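Local coordinates for conserved protein with 2 CBS domains (Pyrobaculum aerophilum, PDB 2RIH) that binds AMP through a tandem pair of CBS domains (a Bateman domain), probably acting as a nucleotide-sensing regulatory protein, at residues Ala52-Arg57 and Pro75-Pro80. Numbering follows the deposited sequence.
With SO4 (sulfate ion), chain C; SO4 (sulfate ion), chain F.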
loop_
_atom_site.group_PDB
_atom_site.type_symbol
_atom_site.label_atom_id
_atom_site.label_comp_id
_atom_site.label_asym_id
_atom_site.label_seq_id
_atom_site.Cartn_x
_atom_site.Cartn_y
_atom_site.Cartn_z
ATOM N N ALA A 52 9.660 -1.596 16.213
ATOM C CA ALA A 52 8.409 -1.045 15.733
ATOM C C ALA A 52 8.462 -0.857 14.238
ATOM O O ALA A 52 9.540 -0.898 13.639
ATOM C CB ALA A 52 8.121 0.293 16.425
ATOM N N VAL A 53 7.292 -0.651 13.645
ATOM C CA VAL A 53 7.177 -0.326 12.234
ATOM C C VAL A 53 6.262 0.880 12.038
ATOM O O VAL A 53 5.309 1.091 12.802
ATOM C CB VAL A 53 6.672 -1.534 11.393
ATOM C CG1 VAL A 53 7.657 -2.691 11.508
ATOM C CG2 VAL A 53 5.246 -1.976 11.805
ATOM N N VAL A 54 6.589 1.671 11.019
ATOM C CA VAL A 54 5.785 2.798 10.585
ATOM C C VAL A 54 5.607 2.691 9.078
ATOM O O VAL A 54 6.586 2.670 8.334
ATOM C CB VAL A 54 6.466 4.152 10.909
ATOM C CG1 VAL A 54 5.585 5.319 10.461
ATOM C CG2 VAL A 54 6.766 4.252 12.393
ATOM N N SER A 55 4.360 2.589 8.629
ATOM C CA SER A 55 4.086 2.565 7.201
ATOM C C SER A 55 3.492 3.889 6.748
ATOM O O SER A 55 3.096 4.728 7.563
ATOM C CB SER A 55 3.144 1.423 6.848
ATOM O OG SER A 55 1.887 1.623 7.448
ATOM N N GLU A 56 3.459 4.067 5.435
ATOM C CA GLU A 56 2.801 5.200 4.802
ATOM C C GLU A 56 1.343 5.327 5.251
ATOM O O GLU A 56 0.784 6.427 5.269
ATOM C CB GLU A 56 2.884 5.065 3.278
ATOM C CG GLU A 56 2.231 3.829 2.712
ATOM C CD GLU A 56 2.586 3.595 1.259
ATOM O OE1 GLU A 56 2.683 2.425 0.864
ATOM O OE2 GLU A 56 2.778 4.571 0.517
ATOM N N ARG A 57 0.734 4.200 5.608
ATOM C CA ARG A 57 -0.609 4.206 6.160
ATOM C C ARG A 57 -0.694 4.883 7.527
ATOM O O ARG A 57 -1.676 5.568 7.826
ATOM C CB ARG A 57 -1.160 2.790 6.254
ATOM C CG ARG A 57 -2.589 2.795 6.743
ATOM C CD ARG A 57 -3.424 1.732 6.090
ATOM N NE ARG A 57 -3.484 1.916 4.644
ATOM C CZ ARG A 57 -4.244 1.183 3.840
ATOM N NH1 ARG A 57 -5.033 0.240 4.338
ATOM N NH2 ARG A 57 -4.214 1.403 2.538
ATOM N N PRO A 75 5.131 7.020 18.745
ATOM C CA PRO A 75 3.700 7.005 19.082
ATOM C C PRO A 75 2.743 6.586 17.945
ATOM O O PRO A 75 1.648 6.136 18.231
ATOM C CB PRO A 75 3.425 8.451 19.516
ATOM C CG PRO A 75 4.737 8.953 19.994
ATOM C CD PRO A 75 5.746 8.321 19.072
ATOM N N ILE A 76 3.135 6.728 16.681
ATOM C CA ILE A 76 2.264 6.288 15.582
ATOM C C ILE A 76 2.652 4.893 15.067
ATOM O O ILE A 76 2.011 4.359 14.164
ATOM C CB ILE A 76 2.202 7.313 14.422
ATOM C CG1 ILE A 76 3.502 7.361 13.611
ATOM C CG2 ILE A 76 1.856 8.687 14.965
ATOM C CD1 ILE A 76 3.343 8.014 12.260
ATOM N N ALA A 77 3.693 4.320 15.663
ATOM C CA ALA A 77 4.255 3.040 15.241
ATOM C C ALA A 77 3.441 1.839 15.725
ATOM O O ALA A 77 2.628 1.942 16.644
ATOM C CB ALA A 77 5.700 2.935 15.736
ATOM N N ASN A 78 3.682 0.697 15.092
ATOM C CA ASN A 78 3.015 -0.557 15.422
ATOM C C ASN A 78 4.050 -1.615 15.755
ATOM O O ASN A 78 5.206 -1.497 15.364
ATOM C CB ASN A 78 2.184 -1.037 14.233
ATOM C CG ASN A 78 1.156 -0.027 13.806
ATOM O OD1 ASN A 78 0.239 0.289 14.558
ATOM N ND2 ASN A 78 1.308 0.500 12.604
ATOM N N SER A 79 3.628 -2.648 16.477
ATOM C CA SER A 79 4.508 -3.768 16.799
ATOM C C SER A 79 4.881 -4.511 15.515
ATOM O O SER A 79 4.027 -4.690 14.643
ATOM C CB SER A 79 3.833 -4.724 17.778
ATOM O OG SER A 79 4.774 -5.619 18.324
ATOM N N PRO A 80 6.160 -4.922 15.378
ATOM C CA PRO A 80 6.542 -5.618 14.146
ATOM C C PRO A 80 5.912 -7.012 13.995
ATOM O O PRO A 80 6.022 -7.856 14.898
ATOM C CB PRO A 80 8.077 -5.728 14.255
ATOM C CG PRO A 80 8.470 -4.793 15.329
ATOM C CD PRO A 80 7.312 -4.773 16.281
HETATM S S SO4 C . 0.633 -1.445 5.577
HETATM O O1 SO4 C . -0.681 -1.984 5.251
HETATM O O2 SO4 C . 1.582 -2.556 5.671
HETATM O O3 SO4 C . 1.107 -0.539 4.535
HETATM O O4 SO4 C . 0.531 -0.749 6.840
HETATM S S SO4 F . -5.645 -1.217 0.022
HETATM O O1 SO4 F . -6.196 -0.125 -0.771
HETATM O O2 SO4 F . -6.496 -2.388 -0.093
HETATM O O3 SO4 F . -4.326 -1.560 -0.465
HETATM O O4 SO4 F . -5.575 -0.808 1.408
#
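In the AMP-binding cleft of this CBS pair, loop 75-80, which leads to strand 82-84, pairs with strand 50-55 through a single antiparallel bridge, V53 with N78. This hydrogen-bonded pair is closed by two nearly straight backbone bonds, V53 N to N78 O and N78 N to V53 O, each 2.8 Å. V53, with CG1 anti to its carbonyl carbon (chi1 -61°), sets that methyl 4.1 Å from P80 CB, while its CG2 packs on N78 CB. Replacing V53 by alanine removes both methyls and would probably open a gap beside P80 and the CB of N78. V54 and A52 meet the loop's other side: V54 CG2 lies 3.7 Å from A77 CB, V54 CG1 touches I76 CD1, and A52 CB also packs on A77 CB. N78 sends its ND2 to D58 OD1, and D58 OD2 accepts from S55 N, so one carboxylate joins the loop to the helix start. S55, at the N-cap, accepts a weak capping bond at OG from R57 N, and the same OG donates to a sulfate O4 at 2.8 Å. R57 NH2 holds O4 of a second sulfate at 2.8 Å, at the guanidinium edge and in its plane, with a weaker bond from NH1; R57 NE pairs with E56 of the second subunit. Sulfates lie here in the model, but S55, D58 and N78 belong to one AMP site of this protein and R57 to the other, where a CBS strand runs into its helix at the nucleotide sites of a Bateman domain.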